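Iron transport multicopper oxidase FET3 (Saccharomyces cerevisiae, PDB 1ZPU) oxidises ferrous iron to the ferric form with four copper ions and dioxygen, supplying iron to the FTR1 permease for high-affinity uptake, and also oxidises cuprous ions. Local coordinates at residues Phe127-Asp132 and Thr219-Val224; Tyr188-Val193 and Val238-Lys243; His208-Val213 and Asp226-Thr231. One frame throughout, in Å; residues are numbered along the deposited sequence.

Interaction 1. Residues Phe127-Asp132 and Thr219-Val224. With NAG (2-acetamido-2-deoxy-beta-D-glucopyranose), chain I.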
loop_
_atom_site.group_PDB
_atom_site.type_symbol
_atom_site.label_atom_id
_atom_site.label_comp_id
_atom_site.label_asym_id
_atom_site.label_seq_id
_atom_site.Cartn_x
_atom_site.Cartn_y
_atom_site.Cartn_z
ATOM N N PHE A 127 -8.536 11.447 -20.236
ATOM C CA PHE A 127 -7.957 10.108 -20.344
ATOM C C PHE A 127 -7.806 9.788 -21.824
ATOM O O PHE A 127 -8.779 9.875 -22.566
ATOM C CB PHE A 127 -8.829 9.056 -19.654
ATOM C CG PHE A 127 -8.242 7.669 -19.693
ATOM C CD1 PHE A 127 -7.185 7.320 -18.845
ATOM C CD2 PHE A 127 -8.744 6.712 -20.577
ATOM C CE1 PHE A 127 -6.632 6.046 -18.890
ATOM C CE2 PHE A 127 -8.203 5.432 -20.627
ATOM C CZ PHE A 127 -7.147 5.094 -19.785
ATOM N N PRO A 128 -6.585 9.416 -22.260
ATOM C CA PRO A 128 -6.245 9.336 -23.686
ATOM C C PRO A 128 -6.929 8.226 -24.487
ATOM O O PRO A 128 -7.048 8.352 -25.697
ATOM C CB PRO A 128 -4.729 9.095 -23.676
ATOM C CG PRO A 128 -4.286 9.430 -22.291
ATOM C CD PRO A 128 -5.432 9.044 -21.425
ATOM N N TYR A 129 -7.384 7.161 -23.834
ATOM C CA TYR A 129 -7.882 5.989 -24.559
ATOM C C TYR A 129 -9.391 5.803 -24.490
ATOM O O TYR A 129 -10.042 6.202 -23.528
ATOM C CB TYR A 129 -7.165 4.713 -24.096
ATOM C CG TYR A 129 -5.674 4.888 -23.925
ATOM C CD1 TYR A 129 -5.102 4.870 -22.658
ATOM C CD2 TYR A 129 -4.840 5.107 -25.023
ATOM C CE1 TYR A 129 -3.738 5.042 -22.484
ATOM C CE2 TYR A 129 -3.473 5.278 -24.861
ATOM C CZ TYR A 129 -2.931 5.245 -23.586
ATOM O OH TYR A 129 -1.582 5.412 -23.392
ATOM N N ASP A 130 -9.928 5.185 -25.539
ATOM C CA ASP A 130 -11.355 4.904 -25.659
ATOM C C ASP A 130 -11.696 3.546 -25.091
ATOM O O ASP A 130 -10.915 2.595 -25.218
ATOM C CB ASP A 130 -11.774 4.902 -27.123
ATOM C CG ASP A 130 -11.933 6.294 -27.688
ATOM O OD1 ASP A 130 -11.690 7.277 -26.945
ATOM O OD2 ASP A 130 -12.304 6.407 -28.883
ATOM N N TYR A 131 -12.874 3.461 -24.478
ATOM C CA TYR A 131 -13.426 2.202 -24.004
ATOM C C TYR A 131 -14.947 2.303 -23.917
ATOM O O TYR A 131 -15.499 3.398 -23.776
ATOM C CB TYR A 131 -12.825 1.814 -22.654
ATOM C CG TYR A 131 -13.002 2.876 -21.605
ATOM C CD1 TYR A 131 -14.183 2.958 -20.855
ATOM C CD2 TYR A 131 -11.997 3.808 -21.363
ATOM C CE1 TYR A 131 -14.353 3.945 -19.889
ATOM C CE2 TYR A 131 -12.153 4.794 -20.393
ATOM C CZ TYR A 131 -13.333 4.855 -19.664
ATOM O OH TYR A 131 -13.489 5.837 -18.717
ATOM N N ASP A 132 -15.611 1.154 -23.989
ATOM C CA ASP A 132 -17.061 1.091 -24.031
ATOM C C ASP A 132 -17.673 0.941 -22.655
ATOM O O ASP A 132 -18.707 1.534 -22.365
ATOM C CB ASP A 132 -17.487 -0.081 -24.900
ATOM C CG ASP A 132 -16.921 0.002 -26.307
ATOM O OD1 ASP A 132 -17.192 1.010 -27.006
ATOM O OD2 ASP A 132 -16.203 -0.946 -26.700
ATOM N N THR A 219 -1.104 7.357 -15.862
ATOM C CA THR A 219 -1.438 6.876 -17.216
ATOM C C THR A 219 -0.179 6.507 -18.001
ATOM O O THR A 219 0.819 7.238 -18.008
ATOM C CB THR A 219 -2.245 7.902 -18.073
ATOM O OG1 THR A 219 -3.406 8.341 -17.368
ATOM C CG2 THR A 219 -2.689 7.280 -19.394
ATOM N N THR A 220 -0.250 5.376 -18.687
ATOM C CA THR A 220 0.897 4.849 -19.394
ATOM C C THR A 220 0.640 4.744 -20.911
ATOM O O THR A 220 -0.507 4.827 -21.356
ATOM C CB THR A 220 1.362 3.498 -18.737
ATOM O OG1 THR A 220 2.640 3.117 -19.262
ATOM C CG2 THR A 220 0.388 2.379 -18.989
ATOM N N GLU A 221 1.707 4.604 -21.695
ATOM C CA GLU A 221 1.586 4.214 -23.106
ATOM C C GLU A 221 1.161 2.759 -23.137
ATOM O O GLU A 221 1.612 1.956 -22.305
ATOM C CB GLU A 221 2.920 4.330 -23.849
ATOM C CG GLU A 221 3.596 5.705 -23.804
ATOM C CD GLU A 221 3.049 6.709 -24.825
ATOM O OE1 GLU A 221 2.051 6.404 -25.529
ATOM O OE2 GLU A 221 3.631 7.815 -24.913
ATOM N N LYS A 222 0.307 2.419 -24.096
ATOM C CA LYS A 222 -0.206 1.055 -24.256
ATOM C C LYS A 222 0.919 0.011 -24.227
ATOM O O LYS A 222 1.830 0.071 -25.055
ATOM C CB LYS A 222 -0.942 0.945 -25.600
ATOM C CG LYS A 222 -2.054 1.946 -25.804
ATOM C CD LYS A 222 -3.030 1.419 -26.822
ATOM C CE LYS A 222 -4.307 2.233 -26.814
ATOM N NZ LYS A 222 -5.468 1.447 -27.310
ATOM N N ASN A 223 0.870 -0.927 -23.282
ATOM C CA ASN A 223 1.762 -2.097 -23.317
ATOM C C ASN A 223 0.958 -3.389 -23.220
ATOM O O ASN A 223 0.286 -3.631 -22.216
ATOM C CB ASN A 223 2.833 -2.049 -22.210
ATOM C CG ASN A 223 4.086 -2.926 -22.521
ATOM O OD1 ASN A 223 3.985 -4.113 -22.867
ATOM N ND2 ASN A 223 5.276 -2.323 -22.343
ATOM N N VAL A 224 1.039 -4.213 -24.262
ATOM C CA VAL A 224 0.298 -5.468 -24.340
ATOM C C VAL A 224 1.031 -6.612 -23.622
ATOM O O VAL A 224 2.223 -6.801 -23.806
ATOM C CB VAL A 224 0.019 -5.844 -25.821
ATOM C CG1 VAL A 224 -0.718 -7.156 -25.912
ATOM C CG2 VAL A 224 -0.786 -4.756 -26.499
HETATM C C1 NAG I . 6.426 -2.906 -23.008
HETATM C C2 NAG I . 7.223 -1.622 -23.202
HETATM C C3 NAG I . 8.661 -1.894 -23.691
HETATM C C4 NAG I . 9.346 -3.183 -23.210
HETATM C C5 NAG I . 8.357 -4.242 -22.692
HETATM C C6 NAG I . 8.975 -5.125 -21.614
HETATM C C7 NAG I . 5.777 0.338 -23.822
HETATM C C8 NAG I . 5.449 0.666 -22.382
HETATM N N2 NAG I . 6.506 -0.751 -24.127
HETATM O O3 NAG I . 9.501 -0.825 -23.317
HETATM O O4 NAG I . 10.104 -3.648 -24.327
HETATM O O5 NAG I . 7.207 -3.661 -22.110
HETATM O O6 NAG I . 7.968 -5.654 -20.775
HETATM O O7 NAG I . 5.366 1.085 -24.709
#
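Tyr-129 meets the strand 219-224 end-on with its hydroxyl and lengthwise with its ring. Its CG stands anti to its own carbonyl carbon and beside the backbone N (chi1 -43°), a setting that sends the ring across to the strand. There OH donates a hydrogen bond to the backbone O of Thr-220, which lies at the ring edge and in the ring plane; the very short length of this bond as modelled is doubtful. Lys-222 runs alongside the same ring in the opposite sense. Its chain is extended beyond CG, and two of its methylenes do the touching: CE approaches obliquely and lies 3.4 Å from Tyr-129 CD2, and CG lies 3.7 Å from Tyr-129 CE2. Pro-128 CB sits over the centre of one face of the tyrosine ring, 4.0 Å above its plane.

The loop 127-132 links strand 117-123 of one sheet to strand 133-142 of the six-stranded sheet of the second plastocyanin-like region, and here it packs on 218-225, an outermost strand of that six-stranded sheet. Both Phe-127 and Tyr-129 also touch Val-213 on the adjoining strand 210-215.

At the other end of the contact a single methyl serves three partners. Thr-219 CG2 is 3.8 Å from Pro-128 CD, the methyl reaching toward the CD and CG side of the proline ring, and it approaches the rings of Phe-127 and Tyr-129 obliquely, lying 4.2 Å from Phe-127 CE1 and 4.0 Å from Tyr-129 CE1. Farther along the strand, Asn-223 ND2 is bonded covalently to C1 of an N-linked NAG.

Interaction 2. Residues Tyr188-Val193 and Val238-Lys243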
loop_
_atom_site.group_PDB
_atom_site.type_symbol
_atom_site.label_atom_id
_atom_site.label_comp_id
_atom_site.label_asym_id
_atom_site.label_seq_id
_atom_site.Cartn_x
_atom_site.Cartn_y
_atom_site.Cartn_z
ATOM N N TYR A 188 -13.368 -3.169 -22.717
ATOM C CA TYR A 188 -13.596 -2.918 -21.297
ATOM C C TYR A 188 -12.379 -2.279 -20.671
ATOM O O TYR A 188 -11.247 -2.710 -20.917
ATOM C CB TYR A 188 -13.909 -4.218 -20.565
ATOM C CG TYR A 188 -15.287 -4.744 -20.838
ATOM C CD1 TYR A 188 -15.554 -5.501 -21.983
ATOM C CD2 TYR A 188 -16.338 -4.485 -19.956
ATOM C CE1 TYR A 188 -16.845 -5.991 -22.234
ATOM C CE2 TYR A 188 -17.622 -4.961 -20.199
ATOM C CZ TYR A 188 -17.868 -5.712 -21.332
ATOM O OH TYR A 188 -19.133 -6.186 -21.572
ATOM N N LEU A 189 -12.604 -1.243 -19.871
ATOM C CA LEU A 189 -11.555 -0.739 -18.987
ATOM C C LEU A 189 -11.622 -1.527 -17.667
ATOM O O LEU A 189 -12.594 -1.445 -16.909
ATOM C CB LEU A 189 -11.686 0.769 -18.761
ATOM C CG LEU A 189 -10.518 1.458 -18.045
ATOM C CD1 LEU A 189 -9.362 1.694 -18.985
ATOM C CD2 LEU A 189 -10.947 2.765 -17.415
ATOM N N LEU A 190 -10.586 -2.315 -17.423
ATOM C CA LEU A 190 -10.563 -3.205 -16.293
ATOM C C LEU A 190 -9.518 -2.704 -15.299
ATOM O O LEU A 190 -8.320 -2.705 -15.597
ATOM C CB LEU A 190 -10.238 -4.615 -16.800
ATOM C CG LEU A 190 -10.567 -5.848 -15.967
ATOM C CD1 LEU A 190 -10.212 -7.089 -16.748
ATOM C CD2 LEU A 190 -9.812 -5.837 -14.678
ATOM N N ARG A 191 -9.979 -2.270 -14.129
ATOM C CA ARG A 191 -9.083 -1.833 -13.055
ATOM C C ARG A 191 -8.748 -2.998 -12.153
ATOM O O ARG A 191 -9.589 -3.460 -11.387
ATOM C CB ARG A 191 -9.724 -0.734 -12.207
ATOM C CG ARG A 191 -10.249 0.456 -12.958
ATOM C CD ARG A 191 -11.205 1.212 -12.072
ATOM N NE ARG A 191 -12.174 1.965 -12.851
ATOM C CZ ARG A 191 -11.958 3.204 -13.281
ATOM N NH1 ARG A 191 -10.813 3.830 -12.975
ATOM N NH2 ARG A 191 -12.886 3.824 -14.005
ATOM N N ILE A 192 -7.517 -3.472 -12.229
ATOM C CA ILE A 192 -7.109 -4.598 -11.397
ATOM C C ILE A 192 -6.348 -4.063 -10.201
ATOM O O ILE A 192 -5.298 -3.453 -10.372
ATOM C CB ILE A 192 -6.260 -5.635 -12.179
ATOM C CG1 ILE A 192 -6.919 -5.945 -13.508
ATOM C CG2 ILE A 192 -6.168 -6.940 -11.432
ATOM C CD1 ILE A 192 -5.945 -6.377 -14.589
ATOM N N VAL A 193 -6.888 -4.276 -9.000
ATOM C CA VAL A 193 -6.269 -3.769 -7.778
ATOM C C VAL A 193 -5.946 -4.911 -6.842
ATOM O O VAL A 193 -6.829 -5.721 -6.526
ATOM C CB VAL A 193 -7.206 -2.794 -7.023
ATOM C CG1 VAL A 193 -6.492 -2.192 -5.830
ATOM C CG2 VAL A 193 -7.727 -1.686 -7.943
ATOM N N VAL A 238 -6.213 -1.768 -17.201
ATOM C CA VAL A 238 -5.952 -2.576 -18.370
ATOM C C VAL A 238 -7.159 -2.515 -19.307
ATOM O O VAL A 238 -8.319 -2.577 -18.863
ATOM C CB VAL A 238 -5.644 -4.028 -17.885
ATOM C CG1 VAL A 238 -6.310 -5.078 -18.727
ATOM C CG2 VAL A 238 -4.142 -4.255 -17.763
ATOM N N LEU A 239 -6.885 -2.350 -20.598
ATOM C CA LEU A 239 -7.903 -2.473 -21.624
ATOM C C LEU A 239 -8.000 -3.935 -22.049
ATOM O O LEU A 239 -6.976 -4.594 -22.234
ATOM C CB LEU A 239 -7.538 -1.608 -22.843
ATOM C CG LEU A 239 -7.632 -0.079 -22.814
ATOM C CD1 LEU A 239 -6.859 0.508 -23.970
ATOM C CD2 LEU A 239 -9.068 0.393 -22.867
ATOM N N VAL A 240 -9.228 -4.430 -22.198
ATOM C CA VAL A 240 -9.484 -5.789 -22.666
ATOM C C VAL A 240 -10.565 -5.725 -23.727
ATOM O O VAL A 240 -11.651 -5.195 -23.474
ATOM C CB VAL A 240 -9.938 -6.717 -21.512
ATOM C CG1 VAL A 240 -10.440 -8.041 -22.043
ATOM C CG2 VAL A 240 -8.792 -6.956 -20.538
ATOM N N HIS A 241 -10.267 -6.239 -24.917
ATOM C CA HIS A 241 -11.256 -6.257 -25.979
ATOM C C HIS A 241 -11.780 -7.674 -26.183
ATOM O O HIS A 241 -11.004 -8.615 -26.413
ATOM C CB HIS A 241 -10.706 -5.656 -27.282
ATOM C CG HIS A 241 -11.763 -5.379 -28.319
ATOM N ND1 HIS A 241 -12.731 -4.405 -28.164
ATOM C CD2 HIS A 241 -11.990 -5.937 -29.533
ATOM C CE1 HIS A 241 -13.515 -4.386 -29.228
ATOM N NE2 HIS A 241 -13.082 -5.300 -30.077
ATOM N N THR A 242 -13.102 -7.805 -26.096
ATOM C CA THR A 242 -13.774 -9.096 -26.155
ATOM C C THR A 242 -13.934 -9.597 -27.594
ATOM O O THR A 242 -13.941 -8.804 -28.537
ATOM C CB THR A 242 -15.142 -9.043 -25.421
ATOM O OG1 THR A 242 -16.011 -8.118 -26.077
ATOM C CG2 THR A 242 -14.962 -8.599 -23.965
ATOM N N LYS A 243 -14.064 -10.916 -27.734
ATOM C CA LYS A 243 -14.144 -11.603 -29.013
ATOM C C LYS A 243 -15.520 -11.478 -29.652
ATOM O O LYS A 243 -16.465 -11.047 -29.005
ATOM C CB LYS A 243 -13.820 -13.084 -28.807
ATOM C CG LYS A 243 -12.631 -13.321 -27.914
ATOM C CD LYS A 243 -11.844 -14.573 -28.268
ATOM C CE LYS A 243 -10.507 -14.547 -27.515
ATOM N NZ LYS A 243 -9.438 -15.459 -28.053
#
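An antiparallel pair of neighbouring strands inside the six-stranded sheet of the second plastocyanin-like region joins 188-193 to 238-241, their short axes 4.8 Å apart at closest approach. Two hydrogen-bonded pairs, Tyr-188 with Val-240 and Leu-190 with Val-238, enclose the non-hydrogen-bonded pair Leu-189 with Leu-239. In each hydrogen-bonded pair both residues give one N-H and accept one, four bonds in all. Tyr-188 N reaches Val-240 O at 2.8 Å in a nearly straight bond (176° at the hydrogen), while Leu-190 N approaches Val-238 O at 2.7 Å almost in line with the C=O. The return bond from Val-238 N to Leu-190 O is the most bent of the four, 145° at the hydrogen.

Side chains alternate between the two faces of the sheet. On one, Leu-190 CD1 rests 4.0 Å from Val-240 CG2, and Ile-192 CD1 reaches to within 4.1 Å of Val-238 CB. The same face carries Tyr-188, whose ring is met obliquely by the methyl of Thr-242, CG2 lying 3.7 Å from Tyr-188 CE1. Thr-242 keeps OG1 between its backbone N and carbonyl carbon (chi1 63°), which leaves CG2 for the ring; OG1 is hydrogen-bonded to Gln-183 O and Thr-186 N, and Tyr-188 OH to Gln-183 N. On the other face Leu-189 CD1 and Leu-239 CD2 touch at 4.1 Å.

Strand 133-142 flanks 187-194, its Glu-134 forming a salt bridge with Arg-191, and strand 210-215 lies beyond 235-241; strand 228-230, from the second sheet, packs Leu-228 against Ile-192 and Val-238.

Interaction 3. Residues His208-Val213 and Asp226-Thr231; sequences HEMTVV and DMLYIT
The carboxylates of Glu-209 and Asp-226 lie side by side and point the same way, their planes only 24° apart. Asp-226 OD2 comes 3.4 Å from Glu-209 CG and 4.2 Å from Glu-209 OE2, so that two acidic groups share an exposed margin; if both are ionised, each would tend to raise the other's affinity for a proton. Val-224 also touches Glu-209 here.

Inward from this margin the contact spans a cupredoxin-like beta sandwich. Strand 210-215 belongs to the six-stranded sheet, whereas 228-230 is an outermost strand of the five-stranded sheet packed against it, and the chain passes from one to the other by way of strand 218-225. Met-210 makes the main crossing. Its chain is straight at chi2 and turns only at the sulfur (chi3 -61°), which carries the terminal methyl over to Leu-228: CE sits 3.7 Å from CG of that leucine, the two side chains crossing at a slant. CE also comes 3.9 Å from the backbone O of Asp-226. Val-238 of the adjacent strand 235-241 touches both Met-210 and Val-212. Of the two methyls of Leu-228, CD1 is the nearer to Met-210 CE (4.1 Å), while CD2 meets Val-212 CG2 at 3.7 Å.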
loop_
_atom_site.group_PDB
_atom_site.type_symbol
_atom_site.label_atom_id
_atom_site.label_comp_id
_atom_site.label_asym_id
_atom_site.label_seq_id
_atom_site.Cartn_x
_atom_site.Cartn_y
_atom_site.Cartn_z
ATOM N N HIS A 208 -7.107 -13.973 -23.808
ATOM C CA HIS A 208 -7.320 -12.539 -23.955
ATOM C C HIS A 208 -6.068 -11.778 -23.566
ATOM O O HIS A 208 -5.566 -11.913 -22.456
ATOM C CB HIS A 208 -8.466 -12.049 -23.069
ATOM C CG HIS A 208 -9.832 -12.464 -23.524
ATOM N ND1 HIS A 208 -10.275 -13.767 -23.470
ATOM C CD2 HIS A 208 -10.875 -11.733 -23.981
ATOM C CE1 HIS A 208 -11.518 -13.827 -23.907
ATOM N NE2 HIS A 208 -11.903 -12.606 -24.230
ATOM N N GLU A 209 -5.573 -10.953 -24.474
ATOM C CA GLU A 209 -4.469 -10.058 -24.157
ATOM C C GLU A 209 -4.950 -8.888 -23.314
ATOM O O GLU A 209 -6.136 -8.546 -23.328
ATOM C CB GLU A 209 -3.815 -9.548 -25.441
ATOM C CG GLU A 209 -2.709 -10.459 -25.937
ATOM C CD GLU A 209 -2.245 -10.143 -27.345
ATOM O OE1 GLU A 209 -2.690 -9.121 -27.921
ATOM O OE2 GLU A 209 -1.427 -10.930 -27.872
ATOM N N MET A 210 -4.017 -8.282 -22.585
ATOM C CA MET A 210 -4.307 -7.116 -21.748
ATOM C C MET A 210 -3.417 -5.949 -22.120
ATOM O O MET A 210 -2.195 -6.099 -22.224
ATOM C CB MET A 210 -4.113 -7.449 -20.282
ATOM C CG MET A 210 -5.051 -8.495 -19.795
ATOM S SD MET A 210 -4.814 -8.869 -18.070
ATOM C CE MET A 210 -3.130 -9.470 -18.021
ATOM N N THR A 211 -4.035 -4.790 -22.333
ATOM C CA THR A 211 -3.291 -3.586 -22.694
ATOM C C THR A 211 -3.201 -2.658 -21.502
ATOM O O THR A 211 -4.186 -2.033 -21.109
ATOM C CB THR A 211 -3.935 -2.845 -23.853
ATOM O OG1 THR A 211 -4.261 -3.786 -24.885
ATOM C CG2 THR A 211 -2.972 -1.795 -24.395
ATOM N N VAL A 212 -2.014 -2.574 -20.918
ATOM C CA VAL A 212 -1.826 -1.783 -19.708
ATOM C C VAL A 212 -1.862 -0.312 -20.082
ATOM O O VAL A 212 -1.127 0.126 -20.963
ATOM C CB VAL A 212 -0.542 -2.193 -18.925
ATOM C CG1 VAL A 212 -0.315 -1.303 -17.742
ATOM C CG2 VAL A 212 -0.671 -3.613 -18.444
ATOM N N VAL A 213 -2.756 0.433 -19.432
ATOM C CA VAL A 213 -2.919 1.865 -19.709
ATOM C C VAL A 213 -2.732 2.770 -18.492
ATOM O O VAL A 213 -2.711 3.987 -18.633
ATOM C CB VAL A 213 -4.259 2.200 -20.395
ATOM C CG1 VAL A 213 -4.347 1.505 -21.721
ATOM C CG2 VAL A 213 -5.433 1.850 -19.510
ATOM N N ASP A 226 0.282 -10.861 -21.688
ATOM C CA ASP A 226 -0.577 -11.977 -21.386
ATOM C C ASP A 226 -0.733 -12.127 -19.890
ATOM O O ASP A 226 -1.678 -12.758 -19.436
ATOM C CB ASP A 226 0.024 -13.253 -21.947
ATOM C CG ASP A 226 0.149 -13.220 -23.453
ATOM O OD1 ASP A 226 1.067 -13.885 -23.988
ATOM O OD2 ASP A 226 -0.672 -12.522 -24.101
ATOM N N MET A 227 0.185 -11.550 -19.118
ATOM C CA MET A 227 0.214 -11.791 -17.677
ATOM C C MET A 227 0.731 -10.601 -16.844
ATOM O O MET A 227 1.678 -9.908 -17.237
ATOM C CB MET A 227 1.043 -13.047 -17.392
ATOM C CG MET A 227 0.871 -13.579 -15.983
ATOM S SD MET A 227 1.798 -15.080 -15.640
ATOM C CE MET A 227 1.116 -16.195 -16.853
ATOM N N LEU A 228 0.113 -10.365 -15.690
ATOM C CA LEU A 228 0.616 -9.338 -14.761
ATOM C C LEU A 228 1.100 -9.946 -13.465
ATOM O O LEU A 228 0.553 -10.937 -13.011
ATOM C CB LEU A 228 -0.453 -8.300 -14.434
ATOM C CG LEU A 228 -1.099 -7.506 -15.564
ATOM C CD1 LEU A 228 -2.311 -6.750 -15.048
ATOM C CD2 LEU A 228 -0.100 -6.555 -16.219
ATOM N N TYR A 229 2.136 -9.351 -12.883
ATOM C CA TYR A 229 2.516 -9.634 -11.504
ATOM C C TYR A 229 2.119 -8.407 -10.666
ATOM O O TYR A 229 2.700 -7.340 -10.816
ATOM C CB TYR A 229 4.017 -9.924 -11.408
ATOM C CG TYR A 229 4.525 -10.279 -10.020
ATOM C CD1 TYR A 229 4.465 -11.590 -9.533
ATOM C CD2 TYR A 229 5.062 -9.297 -9.190
ATOM C CE1 TYR A 229 4.917 -11.909 -8.253
ATOM C CE2 TYR A 229 5.518 -9.603 -7.916
ATOM C CZ TYR A 229 5.451 -10.905 -7.453
ATOM O OH TYR A 229 5.921 -11.164 -6.181
ATOM N N ILE A 230 1.117 -8.547 -9.814
ATOM C CA ILE A 230 0.607 -7.429 -9.017
ATOM C C ILE A 230 0.883 -7.672 -7.538
ATOM O O ILE A 230 0.348 -8.640 -6.959
ATOM C CB ILE A 230 -0.926 -7.267 -9.174
ATOM C CG1 ILE A 230 -1.317 -7.420 -10.650
ATOM C CG2 ILE A 230 -1.389 -5.956 -8.614
ATOM C CD1 ILE A 230 -2.786 -7.191 -10.925
ATOM N N THR A 231 1.708 -6.812 -6.929
ATOM C CA THR A 231 1.975 -6.891 -5.491
ATOM C C THR A 231 0.807 -6.263 -4.764
ATOM O O THR A 231 -0.036 -5.624 -5.380
ATOM C CB THR A 231 3.276 -6.132 -5.055
ATOM O OG1 THR A 231 3.011 -4.726 -4.904
ATOM C CG2 THR A 231 4.438 -6.349 -6.026
#

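In the fold
One sheet runs through all three contacts, and their chemistry follows how each is placed against it. Interaction 2 is buried and lies within the sheet, where backbone bonding dominates. Interaction 3 is largely buried as well, yet it joins two sheets, so apolar side chains do the work and only its acidic margin is exposed. Interaction 1 is a surface contact, made by the loop 127-132 on the edge strand, with a phenol hydroxyl and aliphatic chains; the glycan on Asn-223 lies farther along that strand. The strands interlock: Thr-220 and Asn-223 of interaction 1 pair with strand 210-215 of interaction 3, which in turn pairs with Leu-239 of interaction 2. Tyr-131 packs on Leu-189 and Leu-239, connecting interactions 1 and 2.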